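Putative silent information regulator 2 (Leishmania infantum, PDB 5OL0) catalyses the NAD-dependent removal of acetyl groups from protein lysine side chains and probably regulates gene expression through chromatin. Local coordinates at residues A75-L81 with K186-F192; F102-H108 with L131-A135; H109-L113 with A302-M307; V233-P238 with D275-D279. All blocks are in the same frame, centred on the assembly; numbering follows the deposited sequence.

How the interactions relate
The first contact to open, interaction 1, joins the start of helix 78-83 to the chain leaving strand 185-187, closing a long loop that holds much of the zinc-binding region and part of the parallel sheet. Interaction 2 lies wholly within that loop, bringing the entry to helix 106-116 against helix 131-134. Interaction 3 starts on the same helix 106-116 and reaches helix 300-308 near the C terminus, so it crosses both earlier loops; it touches interaction 2 through R112 NH2 and A135 O. Interaction 4 opens after interaction 1 has closed and falls inside the span of interaction 3. It joins the loops that precede strands 239-242 and 279-282 of the parallel sheet.

Interaction 1 of 4, residues A75-L81 with K186-F192; sequences AFSLTLL and KPNVVFF
K186 meets L81 first, its CD lying 3.7 Å from L81 CD2. Further out the lysine bends only at its last torsion (chi4 69°), which turns NZ back to its own segment: K186 NZ gives a 2.8 Å hydrogen bond to V189 O and also forms a salt bridge with E194, so the ammonium has two partners. V189 touches F76 loosely through CG1. Next along the chain, V190 O is hydrogen-bonded to the modified side chain of the bound peptide, against which F76, V189 and F192 pack; this is consistent with the acetyl-lysine tunnel of sirtuins, in the cleft between the Rossmann-fold and zinc-binding domains. F191 fills the middle of the contact. One face of its ring receives F76 CA, 4.0 Å from the ring centroid, while K186 CD lies over the opposite face, both carbons toward the rim. The F76 ring also turns its edge toward F191 in a T-shaped stack, planes at 76°, and L81 CD2 comes within 3.9 Å of F191 CE2. At F192 the backbones join: F192 N donates to F76 O at 2.7 Å, although the N-H is bent away from a straight line (139°). F192 O takes a weak bond from L78 N at 3.4 Å and also a bond donated by a water that accepts from T79 N, at the first turn of the helix N-capped by S77 OG.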
loop_
_atom_site.group_PDB
_atom_site.type_symbol
_atom_site.label_atom_id
_atom_site.label_comp_id
_atom_site.label_asym_id
_atom_site.label_seq_id
_atom_site.Cartn_x
_atom_site.Cartn_y
_atom_site.Cartn_z
ATOM N N ALA A 75 12.785 -9.573 -8.408
ATOM C CA ALA A 75 12.917 -8.428 -9.287
ATOM C C ALA A 75 13.151 -7.151 -8.478
ATOM O O ALA A 75 13.753 -6.193 -8.999
ATOM C CB ALA A 75 11.669 -8.283 -10.145
ATOM N N PHE A 76 12.645 -7.137 -7.229
ATOM C CA PHE A 76 12.806 -6.030 -6.269
ATOM C C PHE A 76 13.886 -6.300 -5.263
ATOM O O PHE A 76 13.904 -5.753 -4.173
ATOM C CB PHE A 76 11.481 -5.692 -5.590
ATOM C CG PHE A 76 10.433 -5.220 -6.550
ATOM C CD1 PHE A 76 10.401 -3.907 -6.978
ATOM C CD2 PHE A 76 9.516 -6.105 -7.074
ATOM C CE1 PHE A 76 9.435 -3.470 -7.900
ATOM C CE2 PHE A 76 8.556 -5.691 -7.989
ATOM C CZ PHE A 76 8.509 -4.363 -8.401
ATOM N N SER A 77 14.882 -7.051 -5.673
ATOM C CA SER A 77 15.980 -7.273 -4.792
ATOM C C SER A 77 17.120 -6.403 -5.251
ATOM O O SER A 77 17.426 -6.276 -6.427
ATOM C CB SER A 77 16.360 -8.748 -4.697
ATOM O OG SER A 77 17.286 -9.049 -5.662
ATOM N N LEU A 78 17.715 -5.760 -4.262
ATOM C CA LEU A 78 18.797 -4.895 -4.444
ATOM C C LEU A 78 20.016 -5.632 -5.009
ATOM O O LEU A 78 20.742 -5.127 -5.876
ATOM C CB LEU A 78 19.067 -4.253 -3.086
ATOM C CG LEU A 78 19.921 -3.015 -3.174
ATOM C CD1 LEU A 78 19.262 -1.963 -4.037
ATOM C CD2 LEU A 78 20.133 -2.515 -1.749
ATOM N N THR A 79 20.232 -6.852 -4.544
ATOM C CA THR A 79 21.355 -7.653 -5.066
ATOM C C THR A 79 21.181 -8.080 -6.553
ATOM O O THR A 79 22.122 -7.948 -7.358
ATOM C CB THR A 79 21.740 -8.830 -4.095
ATOM O OG1 THR A 79 22.726 -9.614 -4.749
ATOM C CG2 THR A 79 20.525 -9.719 -3.677
ATOM N N LEU A 80 19.982 -8.509 -6.947
ATOM C CA LEU A 80 19.698 -8.693 -8.384
ATOM C C LEU A 80 19.811 -7.408 -9.214
ATOM O O LEU A 80 20.264 -7.451 -10.344
ATOM C CB LEU A 80 18.342 -9.302 -8.609
ATOM C CG LEU A 80 18.183 -9.909 -9.994
ATOM C CD1 LEU A 80 19.166 -11.063 -10.192
ATOM C CD2 LEU A 80 16.756 -10.401 -10.174
ATOM N N LEU A 81 19.396 -6.271 -8.662
ATOM C CA LEU A 81 19.607 -4.984 -9.352
ATOM C C LEU A 81 21.078 -4.659 -9.625
ATOM O O LEU A 81 21.434 -4.247 -10.724
ATOM C CB LEU A 81 18.979 -3.823 -8.560
ATOM C CG LEU A 81 19.000 -2.485 -9.298
ATOM C CD1 LEU A 81 18.059 -2.518 -10.488
ATOM C CD2 LEU A 81 18.663 -1.382 -8.309
ATOM N N LYS A 186 17.846 3.954 -9.882
ATOM C CA LYS A 186 16.491 3.467 -9.961
ATOM C C LYS A 186 15.539 4.488 -9.398
ATOM O O LYS A 186 15.965 5.394 -8.641
ATOM C CB LYS A 186 16.341 2.112 -9.263
ATOM C CG LYS A 186 16.693 2.108 -7.787
ATOM C CD LYS A 186 15.996 0.928 -7.116
ATOM C CE LYS A 186 16.420 0.847 -5.661
ATOM N NZ LYS A 186 15.882 1.973 -4.845
ATOM N N PRO A 187 14.246 4.358 -9.760
ATOM C CA PRO A 187 13.215 5.106 -9.033
ATOM C C PRO A 187 13.288 4.801 -7.575
ATOM O O PRO A 187 13.820 3.718 -7.197
ATOM C CB PRO A 187 11.923 4.579 -9.619
ATOM C CG PRO A 187 12.291 4.121 -10.967
ATOM C CD PRO A 187 13.663 3.518 -10.819
ATOM N N ASN A 188 12.800 5.712 -6.755
ATOM C CA ASN A 188 12.908 5.612 -5.289
ATOM C C ASN A 188 11.855 4.670 -4.771
ATOM O O ASN A 188 11.026 5.042 -3.953
ATOM C CB ASN A 188 12.838 7.006 -4.593
ATOM C CG ASN A 188 14.120 7.839 -4.807
ATOM O OD1 ASN A 188 15.131 7.323 -5.327
ATOM N ND2 ASN A 188 14.079 9.133 -4.456
ATOM N N VAL A 189 11.839 3.466 -5.318
ATOM C CA VAL A 189 11.126 2.327 -4.721
ATOM C C VAL A 189 12.060 1.700 -3.712
ATOM O O VAL A 189 13.207 1.543 -3.998
ATOM C CB VAL A 189 10.739 1.292 -5.770
ATOM C CG1 VAL A 189 10.107 0.074 -5.118
ATOM C CG2 VAL A 189 9.734 1.922 -6.711
ATOM N N VAL A 190 11.570 1.376 -2.513
ATOM C CA VAL A 190 12.352 0.630 -1.543
ATOM C C VAL A 190 12.443 -0.841 -2.025
ATOM O O VAL A 190 11.433 -1.526 -2.208
ATOM C CB VAL A 190 11.764 0.718 -0.118
ATOM C CG1 VAL A 190 12.658 -0.050 0.904
ATOM C CG2 VAL A 190 11.632 2.155 0.339
ATOM N N PHE A 191 13.662 -1.322 -2.235
ATOM C CA PHE A 191 13.869 -2.712 -2.650
ATOM C C PHE A 191 14.122 -3.566 -1.420
ATOM O O PHE A 191 14.548 -3.056 -0.342
ATOM C CB PHE A 191 15.078 -2.819 -3.590
ATOM C CG PHE A 191 14.765 -2.573 -5.041
ATOM C CD1 PHE A 191 13.743 -1.708 -5.440
ATOM C CD2 PHE A 191 15.501 -3.217 -6.030
ATOM C CE1 PHE A 191 13.463 -1.488 -6.763
ATOM C CE2 PHE A 191 15.245 -2.975 -7.365
ATOM C CZ PHE A 191 14.224 -2.119 -7.735
ATOM N N PHE A 192 13.898 -4.870 -1.578
ATOM C CA PHE A 192 14.318 -5.834 -0.520
ATOM C C PHE A 192 15.808 -5.616 -0.199
ATOM O O PHE A 192 16.643 -5.535 -1.084
ATOM C CB PHE A 192 13.965 -7.292 -0.920
ATOM C CG PHE A 192 12.509 -7.541 -0.978
ATOM C CD1 PHE A 192 11.791 -7.736 0.195
ATOM C CD2 PHE A 192 11.824 -7.503 -2.174
ATOM C CE1 PHE A 192 10.401 -7.905 0.185
ATOM C CE2 PHE A 192 10.428 -7.664 -2.209
ATOM C CZ PHE A 192 9.717 -7.879 -1.030
HETATM O O HOH W 1 18.678 -7.505 -1.931
#

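Interaction 2 of 4, residues F102-H108 with L131-A135; sequences FQPTAVH and LEKAA
L131 O accepts the helical bond from A135 N (3.0 Å) and is flanked across the contact by two carbons, P104 CB and H108 CB. Most of the grip is apolar. L131 CB stands almost over the middle of the H108 imidazole, 3.6 Å from the ring centroid and 12° off the normal, a CH-pi contact. H108 CG lies anti to its carbonyl carbon (chi1 -58°), which brings the ring to L131, and chi2 of -81° turns its face to that methylene. Beyond it, L131 CD2 reaches F102 O at 3.6 Å. P104 CG fits against A134 CB at 3.8 Å, and A135 CB presses on H108 O at 3.4 Å. H108 NE2 is hydrogen-bonded to S45 OG, which restrains the ring. H108 ND1 is buried without a polar partner in the model; E132 OE2, 4.0 Å from that ND1, is bonded instead to T125 OG1. D129, just before helix 131-134, accepts through OD1 from L131 N, at the first residue of that helix. D129 is an NAD-binding residue by similarity; the contact therefore lies next to the probable NAD site of the sirtuin Rossmann fold, joining the start of helix 106-116 to helix 131-134.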
loop_
_atom_site.group_PDB
_atom_site.type_symbol
_atom_site.label_atom_id
_atom_site.label_comp_id
_atom_site.label_asym_id
_atom_site.label_seq_id
_atom_site.Cartn_x
_atom_site.Cartn_y
_atom_site.Cartn_z
ATOM N N PHE A 102 -2.112 5.442 -14.209
ATOM C CA PHE A 102 -3.232 4.881 -13.491
ATOM C C PHE A 102 -3.971 5.983 -12.698
ATOM O O PHE A 102 -3.416 7.039 -12.330
ATOM C CB PHE A 102 -2.744 3.750 -12.555
ATOM C CG PHE A 102 -2.183 2.577 -13.277
ATOM C CD1 PHE A 102 -2.987 1.836 -14.116
ATOM C CD2 PHE A 102 -0.880 2.239 -13.156
ATOM C CE1 PHE A 102 -2.506 0.748 -14.765
ATOM C CE2 PHE A 102 -0.364 1.173 -13.861
ATOM C CZ PHE A 102 -1.179 0.408 -14.636
ATOM N N GLN A 103 -5.227 5.718 -12.430
ATOM C CA GLN A 103 -6.039 6.642 -11.660
ATOM C C GLN A 103 -6.519 6.015 -10.334
ATOM O O GLN A 103 -6.708 4.827 -10.255
ATOM C CB GLN A 103 -7.287 6.963 -12.466
ATOM C CG GLN A 103 -7.080 7.556 -13.855
ATOM C CD GLN A 103 -8.438 7.707 -14.541
ATOM O OE1 GLN A 103 -8.950 8.806 -14.634
ATOM N NE2 GLN A 103 -9.064 6.587 -14.945
ATOM N N PRO A 104 -6.822 6.838 -9.349
ATOM C CA PRO A 104 -7.262 6.294 -8.073
ATOM C C PRO A 104 -8.553 5.551 -8.136
ATOM O O PRO A 104 -9.411 5.894 -8.912
ATOM C CB PRO A 104 -7.442 7.521 -7.180
ATOM C CG PRO A 104 -6.796 8.644 -7.878
ATOM C CD PRO A 104 -6.607 8.298 -9.307
ATOM N N THR A 105 -8.668 4.563 -7.267
ATOM C CA THR A 105 -9.846 3.732 -7.093
ATOM C C THR A 105 -10.778 4.316 -6.009
ATOM O O THR A 105 -10.453 5.305 -5.345
ATOM C CB THR A 105 -9.502 2.277 -6.727
ATOM O OG1 THR A 105 -9.099 2.185 -5.351
ATOM C CG2 THR A 105 -8.448 1.650 -7.670
ATOM N N ALA A 106 -11.931 3.684 -5.849
ATOM C CA ALA A 106 -12.856 3.991 -4.774
ATOM C C ALA A 106 -12.180 3.909 -3.389
ATOM O O ALA A 106 -12.352 4.795 -2.563
ATOM C CB ALA A 106 -14.055 3.054 -4.857
ATOM N N VAL A 107 -11.338 2.908 -3.156
ATOM C CA VAL A 107 -10.598 2.848 -1.882
ATOM C C VAL A 107 -9.769 4.140 -1.681
ATOM O O VAL A 107 -9.761 4.730 -0.602
ATOM C CB VAL A 107 -9.663 1.612 -1.871
ATOM C CG1 VAL A 107 -8.616 1.712 -0.777
ATOM C CG2 VAL A 107 -10.457 0.311 -1.715
ATOM N N HIS A 108 -9.016 4.518 -2.702
ATOM C CA HIS A 108 -8.145 5.680 -2.613
ATOM C C HIS A 108 -8.891 7.022 -2.314
ATOM O O HIS A 108 -8.466 7.896 -1.463
ATOM C CB HIS A 108 -7.268 5.786 -3.873
ATOM C CG HIS A 108 -6.404 4.583 -4.142
ATOM N ND1 HIS A 108 -5.202 4.372 -3.498
ATOM C CD2 HIS A 108 -6.551 3.542 -4.992
ATOM C CE1 HIS A 108 -4.664 3.249 -3.935
ATOM N NE2 HIS A 108 -5.450 2.733 -4.848
ATOM N N LEU A 131 -1.070 6.141 -5.970
ATOM C CA LEU A 131 -2.474 6.499 -6.047
ATOM C C LEU A 131 -3.104 7.155 -4.845
ATOM O O LEU A 131 -4.098 7.822 -4.988
ATOM C CB LEU A 131 -3.312 5.307 -6.483
ATOM C CG LEU A 131 -2.898 4.774 -7.825
ATOM C CD1 LEU A 131 -3.639 3.485 -8.197
ATOM C CD2 LEU A 131 -3.053 5.813 -8.932
ATOM N N GLU A 132 -2.579 6.941 -3.665
ATOM C CA GLU A 132 -3.057 7.656 -2.497
ATOM C C GLU A 132 -2.807 9.182 -2.701
ATOM O O GLU A 132 -3.696 10.014 -2.474
ATOM C CB GLU A 132 -2.368 7.180 -1.231
ATOM C CG GLU A 132 -2.578 5.691 -0.887
ATOM C CD GLU A 132 -1.608 4.750 -1.625
ATOM O OE1 GLU A 132 -0.690 5.209 -2.412
ATOM O OE2 GLU A 132 -1.803 3.545 -1.476
ATOM N N LYS A 133 -1.581 9.508 -3.121
ATOM C CA LYS A 133 -1.160 10.872 -3.472
ATOM C C LYS A 133 -2.015 11.406 -4.625
ATOM O O LYS A 133 -2.484 12.547 -4.596
ATOM C CB LYS A 133 0.324 10.880 -3.873
ATOM C CG LYS A 133 0.901 12.266 -4.127
ATOM C CD LYS A 133 2.427 12.202 -4.187
ATOM C CE LYS A 133 3.028 13.600 -4.248
ATOM N NZ LYS A 133 3.571 13.969 -5.588
ATOM N N ALA A 134 -2.327 10.564 -5.590
ATOM C CA ALA A 134 -3.168 11.004 -6.722
ATOM C C ALA A 134 -4.572 11.337 -6.275
ATOM O O ALA A 134 -5.202 12.209 -6.836
ATOM C CB ALA A 134 -3.198 9.921 -7.813
ATOM N N ALA A 135 -5.063 10.668 -5.229
ATOM C CA ALA A 135 -6.376 10.957 -4.665
ATOM C C ALA A 135 -6.392 12.193 -3.731
ATOM O O ALA A 135 -7.439 12.489 -3.205
ATOM C CB ALA A 135 -6.923 9.729 -3.912
#

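Interaction 3 of 4, residues H109-L113 with A302-M307; sequences HFIRL and ALAKRM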
loop_
_atom_site.group_PDB
_atom_site.type_symbol
_atom_site.label_atom_id
_atom_site.label_comp_id
_atom_site.label_asym_id
_atom_site.label_seq_id
_atom_site.Cartn_x
_atom_site.Cartn_y
_atom_site.Cartn_z
ATOM N N HIS A 109 -9.977 7.217 -3.044
ATOM C CA HIS A 109 -10.854 8.355 -2.820
ATOM C C HIS A 109 -11.468 8.282 -1.414
ATOM O O HIS A 109 -11.612 9.294 -0.776
ATOM C CB HIS A 109 -11.966 8.396 -3.880
ATOM C CG HIS A 109 -11.469 8.773 -5.238
ATOM N ND1 HIS A 109 -10.770 9.933 -5.460
ATOM C CD2 HIS A 109 -11.555 8.144 -6.431
ATOM C CE1 HIS A 109 -10.459 10.008 -6.736
ATOM N NE2 HIS A 109 -10.953 8.955 -7.352
ATOM N N PHE A 110 -11.854 7.096 -0.969
ATOM C CA PHE A 110 -12.393 6.952 0.379
ATOM C C PHE A 110 -11.426 7.465 1.446
ATOM O O PHE A 110 -11.819 8.101 2.390
ATOM C CB PHE A 110 -12.805 5.497 0.653
ATOM C CG PHE A 110 -13.392 5.277 2.017
ATOM C CD1 PHE A 110 -14.640 5.787 2.333
ATOM C CD2 PHE A 110 -12.726 4.525 2.982
ATOM C CE1 PHE A 110 -15.204 5.611 3.582
ATOM C CE2 PHE A 110 -13.305 4.296 4.235
ATOM C CZ PHE A 110 -14.540 4.866 4.550
ATOM N N ILE A 111 -10.160 7.110 1.313
ATOM C CA ILE A 111 -9.213 7.535 2.278
ATOM C C ILE A 111 -9.106 9.080 2.288
ATOM O O ILE A 111 -8.912 9.711 3.327
ATOM C CB ILE A 111 -7.816 6.835 1.983
ATOM C CG1 ILE A 111 -7.917 5.327 2.133
ATOM C CG2 ILE A 111 -6.779 7.395 2.913
ATOM C CD1 ILE A 111 -6.695 4.562 1.642
ATOM N N ARG A 112 -9.100 9.671 1.103
ATOM C CA ARG A 112 -9.175 11.077 1.010
ATOM C C ARG A 112 -10.395 11.609 1.769
ATOM O O ARG A 112 -10.285 12.627 2.491
ATOM C CB ARG A 112 -9.217 11.494 -0.438
ATOM C CG ARG A 112 -9.627 12.936 -0.726
ATOM C CD ARG A 112 -8.648 13.885 -0.133
ATOM N NE ARG A 112 -8.992 15.292 -0.366
ATOM C CZ ARG A 112 -8.910 15.960 -1.547
ATOM N NH1 ARG A 112 -9.204 17.257 -1.584
ATOM N NH2 ARG A 112 -8.562 15.375 -2.696
ATOM N N LEU A 113 -11.550 10.997 1.582
ATOM C CA LEU A 113 -12.718 11.427 2.377
ATOM C C LEU A 113 -12.490 11.309 3.869
ATOM O O LEU A 113 -12.894 12.211 4.593
ATOM C CB LEU A 113 -13.953 10.656 2.020
ATOM C CG LEU A 113 -14.406 10.813 0.572
ATOM C CD1 LEU A 113 -15.712 10.028 0.439
ATOM C CD2 LEU A 113 -14.545 12.257 0.098
ATOM N N ALA A 302 -20.364 12.217 -1.424
ATOM C CA ALA A 302 -19.013 12.721 -1.612
ATOM C C ALA A 302 -18.125 11.748 -2.384
ATOM O O ALA A 302 -17.339 12.161 -3.274
ATOM C CB ALA A 302 -18.400 13.073 -0.272
ATOM N N LEU A 303 -18.335 10.450 -2.159
ATOM C CA LEU A 303 -17.550 9.422 -2.835
ATOM C C LEU A 303 -17.905 9.279 -4.292
ATOM O O LEU A 303 -17.011 9.088 -5.087
ATOM C CB LEU A 303 -17.681 8.029 -2.168
ATOM C CG LEU A 303 -16.819 6.891 -2.743
ATOM C CD1 LEU A 303 -15.306 7.174 -2.720
ATOM C CD2 LEU A 303 -17.110 5.632 -1.949
ATOM N N ALA A 304 -19.206 9.302 -4.626
ATOM C CA ALA A 304 -19.653 9.153 -6.033
ATOM C C ALA A 304 -19.155 10.374 -6.808
ATOM O O ALA A 304 -18.658 10.258 -7.912
ATOM C CB ALA A 304 -21.167 9.022 -6.122
ATOM N N LYS A 305 -19.157 11.518 -6.156
ATOM C CA LYS A 305 -18.659 12.718 -6.761
ATOM C C LYS A 305 -17.148 12.647 -7.020
ATOM O O LYS A 305 -16.688 13.158 -8.043
ATOM C CB LYS A 305 -18.955 13.919 -5.870
ATOM C CG LYS A 305 -18.481 15.236 -6.475
ATOM C CD LYS A 305 -18.968 16.445 -5.692
ATOM C CE LYS A 305 -18.497 17.731 -6.368
ATOM N NZ LYS A 305 -18.309 18.792 -5.350
ATOM N N ARG A 306 -16.349 12.062 -6.126
ATOM C CA ARG A 306 -14.911 11.937 -6.426
ATOM C C ARG A 306 -14.667 10.939 -7.545
ATOM O O ARG A 306 -13.795 11.118 -8.415
ATOM C CB ARG A 306 -14.104 11.485 -5.221
ATOM C CG ARG A 306 -13.991 12.496 -4.138
ATOM C CD ARG A 306 -12.994 13.565 -4.483
ATOM N NE ARG A 306 -13.289 14.760 -3.714
ATOM C CZ ARG A 306 -13.085 14.923 -2.405
ATOM N NH1 ARG A 306 -12.552 13.963 -1.652
ATOM N NH2 ARG A 306 -13.415 16.081 -1.828
ATOM N N MET A 307 -15.414 9.861 -7.508
ATOM C CA MET A 307 -15.278 8.829 -8.498
ATOM C C MET A 307 -15.644 9.254 -9.947
ATOM O O MET A 307 -14.917 8.934 -10.876
ATOM C CB MET A 307 -16.086 7.645 -8.062
ATOM C CG MET A 307 -15.359 6.914 -6.929
ATOM S SD MET A 307 -16.395 5.602 -6.354
ATOM C CE MET A 307 -16.028 4.407 -7.661
#
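R112 and R306 come together because R112 CG lies anti to its backbone N (chi1 166°) while R306 CG lies beside its own N, and both chains then bend at chi2, so that their guanidinium groups overlap. The setting is a helix-helix interface on one flank of the Rossmann-fold domain: helix 106-116 packs against the parallel sheet through I111, and helix 300-308 lies across its outer side, the two short segments running at 132° with axes 9.8 Å apart. The guanidinium groups stack face to face but offset, centres 4.4 Å apart and planes 23° from parallel. D116 probably offsets the like charges, its OD2 forming a salt bridge with R112 NE and a long, weak ion pair with R306 NH2; R112 NH2 is also hydrogen-bonded to A135 O.

One turn earlier on helix 106-116, H109 offers a ring face to R306 CB, a CH-pi contact with the carbon 4.0 Å from the centroid and shifted toward the rim. M307 CG approaches the same ring at CD2. Away from the arginines the contact is apolar. L303 CD1 reaches H109 CB at 3.7 Å, and the L303 side chain also touches V291 and A294 of helix 286-296. L113 splits its branches: CD1 lies 3.8 Å from L303 CB, and CD2 meets A302 CB at 4.0 Å. R306 NH1 is buried here without a polar partner in the model, lodged 3.2 Å from R112 CG and equally close, 3.2 Å, to L113 CD2.

Interaction 4 of 4, residues V233-P238 with D275-D279; sequences VPKSVP and DVCRD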
loop_
_atom_site.group_PDB
_atom_site.type_symbol
_atom_site.label_atom_id
_atom_site.label_comp_id
_atom_site.label_asym_id
_atom_site.label_seq_id
_atom_site.Cartn_x
_atom_site.Cartn_y
_atom_site.Cartn_z
ATOM N N VAL A 233 -0.759 -1.729 17.364
ATOM C CA VAL A 233 -1.903 -0.952 17.817
ATOM C C VAL A 233 -2.390 -1.549 19.139
ATOM O O VAL A 233 -2.147 -2.719 19.400
ATOM C CB VAL A 233 -3.048 -0.913 16.789
ATOM C CG1 VAL A 233 -2.508 -0.436 15.457
ATOM C CG2 VAL A 233 -3.726 -2.258 16.637
ATOM N N PRO A 234 -3.117 -0.771 19.943
ATOM C CA PRO A 234 -3.608 -1.316 21.225
ATOM C C PRO A 234 -4.423 -2.625 21.041
ATOM O O PRO A 234 -5.182 -2.779 20.074
ATOM C CB PRO A 234 -4.457 -0.182 21.779
ATOM C CG PRO A 234 -3.899 1.074 21.148
ATOM C CD PRO A 234 -3.441 0.662 19.776
ATOM N N LYS A 235 -4.259 -3.553 21.976
ATOM C CA LYS A 235 -4.916 -4.871 21.944
ATOM C C LYS A 235 -6.442 -4.822 21.921
ATOM O O LYS A 235 -7.074 -5.773 21.519
ATOM C CB LYS A 235 -4.460 -5.764 23.128
ATOM C CG LYS A 235 -4.754 -5.188 24.533
ATOM C CD LYS A 235 -4.860 -6.226 25.681
ATOM C CE LYS A 235 -6.256 -6.264 26.316
ATOM N NZ LYS A 235 -6.241 -7.114 27.526
ATOM N N SER A 236 -7.015 -3.703 22.308
ATOM C CA SER A 236 -8.456 -3.537 22.378
ATOM C C SER A 236 -9.065 -2.851 21.167
ATOM O O SER A 236 -10.299 -2.801 21.057
ATOM C CB SER A 236 -8.770 -2.662 23.594
ATOM O OG SER A 236 -8.038 -1.422 23.488
ATOM N N VAL A 237 -8.271 -2.309 20.254
ATOM C CA VAL A 237 -8.897 -1.566 19.154
ATOM C C VAL A 237 -9.301 -2.475 17.977
ATOM O O VAL A 237 -8.595 -3.414 17.662
ATOM C CB VAL A 237 -8.086 -0.367 18.674
ATOM C CG1 VAL A 237 -7.848 0.609 19.836
ATOM C CG2 VAL A 237 -6.854 -0.787 17.919
ATOM N N PRO A 238 -10.418 -2.170 17.324
ATOM C CA PRO A 238 -10.850 -2.950 16.190
ATOM C C PRO A 238 -9.854 -2.896 15.017
ATOM O O PRO A 238 -9.205 -1.829 14.766
ATOM C CB PRO A 238 -12.193 -2.340 15.787
ATOM C CG PRO A 238 -12.287 -1.053 16.508
ATOM C CD PRO A 238 -11.362 -1.095 17.661
ATOM N N ASP A 275 -8.020 -11.166 26.194
ATOM C CA ASP A 275 -8.005 -10.238 25.060
ATOM C C ASP A 275 -9.314 -10.237 24.215
ATOM O O ASP A 275 -9.684 -11.261 23.583
ATOM C CB ASP A 275 -6.765 -10.507 24.166
ATOM C CG ASP A 275 -6.640 -11.980 23.691
ATOM O OD1 ASP A 275 -7.538 -12.808 23.934
ATOM O OD2 ASP A 275 -5.615 -12.310 23.047
ATOM N N VAL A 276 -10.000 -9.087 24.198
ATOM C CA VAL A 276 -11.268 -8.927 23.423
ATOM C C VAL A 276 -11.219 -9.356 21.917
ATOM O O VAL A 276 -10.158 -9.447 21.286
ATOM C CB VAL A 276 -11.894 -7.491 23.515
ATOM C CG1 VAL A 276 -12.378 -7.167 24.941
ATOM C CG2 VAL A 276 -10.963 -6.421 22.932
ATOM N N CYS A 277 -12.407 -9.637 21.384
ATOM C CA CYS A 277 -12.602 -10.044 20.022
ATOM C C CYS A 277 -12.771 -8.730 19.213
ATOM O O CYS A 277 -13.768 -8.006 19.355
ATOM C CB CYS A 277 -13.806 -10.980 19.962
ATOM S SG CYS A 277 -14.328 -11.414 18.300
ATOM N N ARG A 278 -11.718 -8.379 18.465
ATOM C CA ARG A 278 -11.623 -7.071 17.830
ATOM C C ARG A 278 -11.301 -7.079 16.315
ATOM O O ARG A 278 -11.285 -6.022 15.731
ATOM C CB ARG A 278 -10.680 -6.130 18.632
ATOM C CG ARG A 278 -9.299 -6.657 19.033
ATOM C CD ARG A 278 -8.385 -6.735 17.846
ATOM N NE ARG A 278 -7.001 -7.034 18.170
ATOM C CZ ARG A 278 -6.036 -6.144 18.389
ATOM N NH1 ARG A 278 -6.232 -4.825 18.374
ATOM N NH2 ARG A 278 -4.837 -6.602 18.625
ATOM N N ASP A 279 -11.058 -8.245 15.721
ATOM C CA ASP A 279 -10.721 -8.421 14.303
ATOM C C ASP A 279 -11.926 -8.855 13.536
ATOM O O ASP A 279 -12.805 -9.535 14.072
ATOM C CB ASP A 279 -9.667 -9.521 14.122
ATOM C CG ASP A 279 -8.373 -9.190 14.772
ATOM O OD1 ASP A 279 -8.080 -7.999 14.945
ATOM O OD2 ASP A 279 -7.629 -10.126 15.122
HETATM O O HOH W 2 -2.436 -5.018 18.316
#
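P234 to V237 form a type I beta turn, closed by V237 N donating to P234 O at 3.1 Å, and the carbonyls of P234, K235 and V237 gather round R278. The arginine side chain carries the contact. Its CG sits between the backbone N and the carbonyl carbon (chi1 50°) and the chain bends again at chi2, folding the guanidinium over the turn. R278 NH1 then grips two carbonyls. The bond from R278 NH1 to V237 O, 2.8 Å, is nearly straight (165°) and uses a lone pair in the carbonyl plane; the one from R278 NH1 to P234 O, 2.9 Å, is more bent (130°) and leaves the guanidinium plane. P234 O thus accepts both this donor and V237 N. Over the centre of the guanidinium face stands K235 O, 3.3 Å from R278 CZ, where no N-H points at it. The two loops lead into strands 239-242 and 279-282, neighbours in the parallel Rossmann-type sheet, the second being its outermost strand. At their entrance P238 CA brings its hydrogen to R278 O in a 3.1 Å CH...O contact. R278 NH2 donates at 2.9 Å to a water that also lies within hydrogen-bonding reach of V233 O. R278 NE has D279 OD1 at 3.5 Å, an ion pair by charge alone because the oxygen lies well outside the guanidinium plane; the same OD1 pairs with R239. On the more exposed part of the contact, V276 CG2 rests 3.9 Å from S236 CA.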